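Local structure of Tat pathway signal sequence domain protein (4Q9A) at residues D19-F24 / Q95-S100; I103-Y108 / P148-D153. The protein is a putative GDSL-like lipase of the SGNH hydrolase clan that probably hydrolyses ester bonds in acylated substrates. All coordinates share one frame; numbering follows the deposited sequence.

Contact 1. Residues D19-F24 / Q95-S100; sequences DCVILF and QPDVLS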
loop_
_atom_site.group_PDB
_atom_site.type_symbol
_atom_site.label_atom_id
_atom_site.label_comp_id
_atom_site.label_asym_id
_atom_site.label_seq_id
_atom_site.Cartn_x
_atom_site.Cartn_y
_atom_site.Cartn_z
ATOM N N ASP A 19 2.498 5.010 -20.964
ATOM C CA ASP A 19 3.140 3.695 -20.974
ATOM C C ASP A 19 4.631 3.781 -20.549
ATOM O O ASP A 19 5.447 2.982 -21.010
ATOM C CB ASP A 19 2.984 3.005 -22.354
ATOM C CG ASP A 19 1.592 3.093 -22.950
ATOM O OD1 ASP A 19 0.628 2.650 -22.284
ATOM O OD2 ASP A 19 1.465 3.575 -24.098
ATOM N N CYS A 20 4.967 4.713 -19.644
ATOM C CA CYS A 20 6.328 4.891 -19.122
ATOM C C CYS A 20 6.745 3.686 -18.272
ATOM O O CYS A 20 5.921 3.127 -17.545
ATOM C CB CYS A 20 6.443 6.184 -18.317
ATOM S SG CYS A 20 5.370 6.228 -16.848
ATOM N N VAL A 21 8.028 3.297 -18.351
ATOM C CA VAL A 21 8.538 2.161 -17.578
ATOM C C VAL A 21 9.238 2.697 -16.312
ATOM O O VAL A 21 10.136 3.543 -16.405
ATOM C CB VAL A 21 9.440 1.231 -18.458
ATOM C CG1 VAL A 21 10.265 0.247 -17.625
ATOM C CG2 VAL A 21 8.594 0.471 -19.466
ATOM N N ILE A 22 8.800 2.219 -15.134
ATOM C CA ILE A 22 9.416 2.603 -13.850
ATOM C C ILE A 22 10.031 1.341 -13.245
ATOM O O ILE A 22 9.358 0.308 -13.142
ATOM C CB ILE A 22 8.466 3.346 -12.866
ATOM C CG1 ILE A 22 7.939 4.649 -13.492
ATOM C CG2 ILE A 22 9.175 3.651 -11.552
ATOM C CD1 ILE A 22 6.487 4.932 -13.164
ATOM N N LEU A 23 11.325 1.420 -12.899
ATOM C CA LEU A 23 12.055 0.281 -12.366
ATOM C C LEU A 23 12.707 0.616 -11.039
ATOM O O LEU A 23 13.494 1.558 -10.933
ATOM C CB LEU A 23 13.112 -0.229 -13.383
ATOM C CG LEU A 23 14.065 -1.332 -12.912
ATOM C CD1 LEU A 23 13.331 -2.636 -12.620
ATOM C CD2 LEU A 23 15.160 -1.554 -13.914
ATOM N N PHE A 24 12.408 -0.211 -10.045
ATOM C CA PHE A 24 12.958 -0.140 -8.693
ATOM C C PHE A 24 14.072 -1.147 -8.591
ATOM O O PHE A 24 13.906 -2.329 -8.942
ATOM C CB PHE A 24 11.871 -0.383 -7.630
ATOM C CG PHE A 24 10.887 0.755 -7.584
ATOM C CD1 PHE A 24 9.766 0.764 -8.410
ATOM C CD2 PHE A 24 11.098 1.839 -6.750
ATOM C CE1 PHE A 24 8.888 1.845 -8.406
ATOM C CE2 PHE A 24 10.201 2.908 -6.731
ATOM C CZ PHE A 24 9.109 2.909 -7.570
ATOM N N GLN A 95 14.946 -0.953 -20.354
ATOM C CA GLN A 95 15.002 0.389 -20.940
ATOM C C GLN A 95 14.129 1.325 -20.079
ATOM O O GLN A 95 13.165 1.902 -20.593
ATOM C CB GLN A 95 14.574 0.369 -22.409
ATOM C CG GLN A 95 15.654 -0.132 -23.315
ATOM C CD GLN A 95 15.101 -0.386 -24.675
ATOM O OE1 GLN A 95 14.621 0.531 -25.351
ATOM N NE2 GLN A 95 15.131 -1.655 -25.086
ATOM N N PRO A 96 14.383 1.405 -18.743
ATOM C CA PRO A 96 13.502 2.207 -17.884
ATOM C C PRO A 96 13.521 3.702 -18.173
ATOM O O PRO A 96 14.583 4.311 -18.358
ATOM C CB PRO A 96 14.031 1.930 -16.472
ATOM C CG PRO A 96 15.462 1.515 -16.676
ATOM C CD PRO A 96 15.450 0.755 -17.949
ATOM N N ASP A 97 12.324 4.289 -18.191
ATOM C CA ASP A 97 12.131 5.724 -18.361
ATOM C C ASP A 97 12.502 6.435 -17.041
ATOM O O ASP A 97 13.061 7.545 -17.043
ATOM C CB ASP A 97 10.682 5.999 -18.798
ATOM C CG ASP A 97 10.382 5.497 -20.212
ATOM O OD1 ASP A 97 11.097 5.899 -21.150
ATOM O OD2 ASP A 97 9.426 4.712 -20.378
ATOM N N VAL A 98 12.213 5.756 -15.915
ATOM C CA VAL A 98 12.491 6.201 -14.551
ATOM C C VAL A 98 13.100 5.021 -13.789
ATOM O O VAL A 98 12.467 3.972 -13.648
ATOM C CB VAL A 98 11.228 6.768 -13.852
ATOM C CG1 VAL A 98 11.503 7.117 -12.395
ATOM C CG2 VAL A 98 10.701 7.982 -14.594
ATOM N N LEU A 99 14.331 5.191 -13.325
ATOM C CA LEU A 99 15.043 4.161 -12.579
ATOM C C LEU A 99 15.304 4.648 -11.147
ATOM O O LEU A 99 15.775 5.755 -10.951
ATOM C CB LEU A 99 16.358 3.792 -13.317
ATOM C CG LEU A 99 17.396 2.953 -12.570
ATOM C CD1 LEU A 99 16.950 1.504 -12.413
ATOM C CD2 LEU A 99 18.715 3.037 -13.254
ATOM N N SER A 100 14.983 3.816 -10.160
ATOM C CA SER A 100 15.143 4.129 -8.744
ATOM C C SER A 100 16.157 3.170 -8.126
ATOM O O SER A 100 16.074 1.949 -8.327
ATOM C CB SER A 100 13.802 4.069 -8.014
ATOM O OG SER A 100 13.985 4.158 -6.611
#

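Contact 2. Residues I103-Y108 / P148-D153; sequences IGVNDY and PFTLRD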
loop_
_atom_site.group_PDB
_atom_site.type_symbol
_atom_site.label_atom_id
_atom_site.label_comp_id
_atom_site.label_asym_id
_atom_site.label_seq_id
_atom_site.Cartn_x
_atom_site.Cartn_y
_atom_site.Cartn_z
ATOM N N ILE A 103 20.719 1.647 -2.436
ATOM C CA ILE A 103 21.825 0.746 -2.140
ATOM C C ILE A 103 22.828 1.461 -1.215
ATOM O O ILE A 103 23.004 2.691 -1.326
ATOM C CB ILE A 103 22.462 0.220 -3.475
ATOM C CG1 ILE A 103 23.147 -1.140 -3.313
ATOM C CG2 ILE A 103 23.321 1.235 -4.212
ATOM C CD1 ILE A 103 22.192 -2.350 -3.436
ATOM N N GLY A 104 23.436 0.693 -0.300
ATOM C CA GLY A 104 24.424 1.231 0.620
ATOM C C GLY A 104 24.473 0.644 2.008
ATOM O O GLY A 104 25.539 0.646 2.632
ATOM N N VAL A 105 23.334 0.181 2.530
ATOM C CA VAL A 105 23.294 -0.351 3.891
ATOM C C VAL A 105 24.134 -1.644 3.992
ATOM O O VAL A 105 24.863 -1.813 4.969
ATOM C CB VAL A 105 21.847 -0.522 4.422
ATOM C CG1 VAL A 105 21.130 -1.719 3.791
ATOM C CG2 VAL A 105 21.816 -0.596 5.945
ATOM N N ASN A 106 24.062 -2.518 2.973
ATOM C CA ASN A 106 24.797 -3.787 2.950
ATOM C C ASN A 106 26.300 -3.554 2.761
ATOM O O ASN A 106 27.116 -4.236 3.386
ATOM C CB ASN A 106 24.246 -4.705 1.872
ATOM C CG ASN A 106 22.923 -5.318 2.242
ATOM O OD1 ASN A 106 22.639 -5.577 3.413
ATOM N ND2 ASN A 106 22.086 -5.577 1.251
ATOM N N ASP A 107 26.637 -2.522 1.970
ATOM C CA ASP A 107 27.972 -2.037 1.648
ATOM C C ASP A 107 28.744 -1.600 2.899
ATOM O O ASP A 107 29.962 -1.341 2.833
ATOM C CB ASP A 107 27.842 -0.869 0.673
ATOM C CG ASP A 107 27.207 -1.275 -0.629
ATOM O OD1 ASP A 107 25.962 -1.443 -0.654
ATOM O OD2 ASP A 107 27.951 -1.478 -1.607
ATOM N N TYR A 108 28.022 -1.490 4.031
ATOM C CA TYR A 108 28.592 -1.196 5.335
ATOM C C TYR A 108 28.341 -2.387 6.267
ATOM O O TYR A 108 29.289 -2.947 6.813
ATOM C CB TYR A 108 28.045 0.117 5.929
ATOM C CG TYR A 108 28.676 0.434 7.264
ATOM C CD1 TYR A 108 29.968 0.943 7.341
ATOM C CD2 TYR A 108 28.014 0.149 8.457
ATOM C CE1 TYR A 108 30.578 1.189 8.572
ATOM C CE2 TYR A 108 28.616 0.382 9.695
ATOM C CZ TYR A 108 29.895 0.920 9.748
ATOM O OH TYR A 108 30.495 1.176 10.957
ATOM N N PRO A 148 20.598 5.796 1.710
ATOM C CA PRO A 148 20.647 4.618 2.609
ATOM C C PRO A 148 20.433 5.095 4.059
ATOM O O PRO A 148 20.818 6.230 4.380
ATOM C CB PRO A 148 22.034 4.033 2.362
ATOM C CG PRO A 148 22.843 5.162 1.861
ATOM C CD PRO A 148 21.932 6.121 1.166
ATOM N N PHE A 149 19.755 4.297 4.910
ATOM C CA PHE A 149 19.365 4.748 6.251
ATOM C C PHE A 149 19.394 3.665 7.329
ATOM O O PHE A 149 19.443 2.475 7.019
ATOM C CB PHE A 149 17.907 5.286 6.180
ATOM C CG PHE A 149 16.920 4.247 5.669
ATOM C CD1 PHE A 149 16.316 3.346 6.541
ATOM C CD2 PHE A 149 16.658 4.120 4.308
ATOM C CE1 PHE A 149 15.476 2.336 6.059
ATOM C CE2 PHE A 149 15.808 3.122 3.831
ATOM C CZ PHE A 149 15.220 2.237 4.711
ATOM N N THR A 150 19.218 4.094 8.598
ATOM C CA THR A 150 19.106 3.247 9.793
ATOM C C THR A 150 18.280 3.921 10.891
ATOM O O THR A 150 18.316 5.150 11.046
ATOM C CB THR A 150 20.471 2.883 10.413
ATOM O OG1 THR A 150 21.130 4.087 10.823
ATOM C CG2 THR A 150 21.354 2.016 9.509
ATOM N N LEU A 151 17.608 3.093 11.701
ATOM C CA LEU A 151 16.884 3.487 12.893
ATOM C C LEU A 151 17.743 2.965 14.087
ATOM O O LEU A 151 17.901 1.754 14.263
ATOM C CB LEU A 151 15.448 2.950 12.842
ATOM C CG LEU A 151 14.516 3.639 11.800
ATOM C CD1 LEU A 151 14.528 2.904 10.428
ATOM C CD2 LEU A 151 13.090 3.742 12.326
ATOM N N ARG A 152 18.411 3.901 14.802
ATOM C CA ARG A 152 19.365 3.667 15.888
ATOM C C ARG A 152 18.877 2.683 16.967
ATOM O O ARG A 152 19.686 1.899 17.507
ATOM C CB ARG A 152 19.749 4.992 16.554
ATOM C CG ARG A 152 20.675 5.853 15.709
ATOM C CD ARG A 152 21.416 6.900 16.520
ATOM N NE ARG A 152 22.320 7.697 15.682
ATOM C CZ ARG A 152 23.469 8.220 16.099
ATOM N NH1 ARG A 152 23.878 8.036 17.351
ATOM N NH2 ARG A 152 24.225 8.927 15.267
ATOM N N ASP A 153 17.567 2.732 17.293
ATOM C CA ASP A 153 17.004 1.830 18.297
ATOM C C ASP A 153 16.397 0.563 17.663
ATOM O O ASP A 153 15.497 -0.059 18.232
ATOM C CB ASP A 153 15.983 2.542 19.200
ATOM C CG ASP A 153 15.905 1.987 20.628
ATOM O OD1 ASP A 153 16.839 1.238 21.040
ATOM O OD2 ASP A 153 14.926 2.320 21.345
#

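Contact 1. Residues D19-F24 / Q95-S100
Leu23 meets Leu99 on one face of the sheet and, just before the strand of Leu99 begins, Pro96; these three apolar side chains form the greasy centre of the contact. Leu23 CD2 comes to 3.8 Å from Leu99 CD1, the two leucines lying side by side and pointing the same way, while Leu23 CB lies 3.9 Å from Pro96 CB. Because CG of Leu23 stands opposite the backbone N (chi1 174°), the branch leans beside its own carbonyl carbon, on the way to Leu99. On the other face Ile22 and Val98 run alongside each other, Ile22 CG1 at 3.9 Å from Val98 CB; branched residues suit such buried strand positions. Further along that face the small Ser100 lets the Phe24 ring lie close, its CD2 3.7 Å from Ser100 OG; that hydroxyl bonds to Trp222.

Between the faces runs a parallel ladder: Leu23 N donates to Val98 O, and Ser100 N to Leu23 O, both nearly straight. Strand 69-72 bonds to the other edge of strand 21-26 through Ile22 and Phe24. At the start of the ladder Val21 O receives Val98 N and, weakly, Asp97 N. Here the regular pattern gives way to a side chain: Asp97 OD2 takes Val21 N through its anti lone pair at 2.8 Å, with 165° at the hydrogen. Replacing Asp97 with an alanine would probably leave Val21 N without this acceptor and the start of the ladder less firmly held.

Apolar side chains on both faces probably shield the Leu23 part of the ladder from water, and a carboxylate takes over as acceptor where the strand-to-strand bonds begin, so the residue Val21 is held at both its N and its O.

Contact 2. Residues I103-Y108 / P148-D153
Pro148 lays the CB and CG edge of its ring over the backbone of Ile103 to Val105. Its CB lies 4.1 Å from Gly104 CA and as far from Val105 N, and its CG is 4.0 Å from Ile103 O. A rigid, puckered ring can rest on bare peptide here because the residue beneath it is glycine. Two reasons require that: with phi 146° and psi -31°, any CB on Gly104 would press against the preceding carbonyl oxygen, and it would also run into Pro148 CB.

Val105 carries the contact onward. With chi1 at 74°, its CG1 sits between the backbone N and the carbonyl carbon, leaving CG2 anti to N and turned to the loop, 4.0 Å from Phe149 O; the same methyl is 4.4 Å from Thr150 CG2. The beta-branched Thr150 suits both surroundings, offering a methyl to the valine while its OG1 shares a hydrogen bond with Tyr163 OH. Trp162 of helix 159-162 also packs on both Val105 and Thr150. Ile103 O, under the proline, is bonded by Tyr123 OH of helix 120-137, so this buried carbonyl does not depend on the loop for a partner.

Gly104 to Asp107 spell the Gly-x-Asn-Asp motif of SGNH hydrolases, at the turn into helix 106-113. In relatives the asparagine of this motif helps form the oxyanion hole; Asn106, whose ND2 bonds to Asn78 O, probably occupies the same place.

No hydrogen bond joins 103-108 to 148-153. The two are fitted by shape, through proline ring, bare glycine and methyl groups, while their polar atoms that find partners turn to other parts of the fold.

The two contacts lie on opposite sides of the chain's centre, with about 24 Å between their own centres. They come in series: contact 1 closes before contact 2 opens, and strand 98-102 links them, starting in the first and leading through the loop at Ile103 into helix 106-113 in the second. Contact 1 joins two central strands of the five-stranded parallel sheet at their N-terminal ends. Contact 2 joins loops that follow the C-terminal ends of strands 98-102 and 142-146. Strand 21-26 also leads to that end, where Val105 touches Asp27, next to Ser28, a phosphoserine here and probably the GDSL nucleophile. Contact 1 thus lies at the sheet end away from the probable active-site loops.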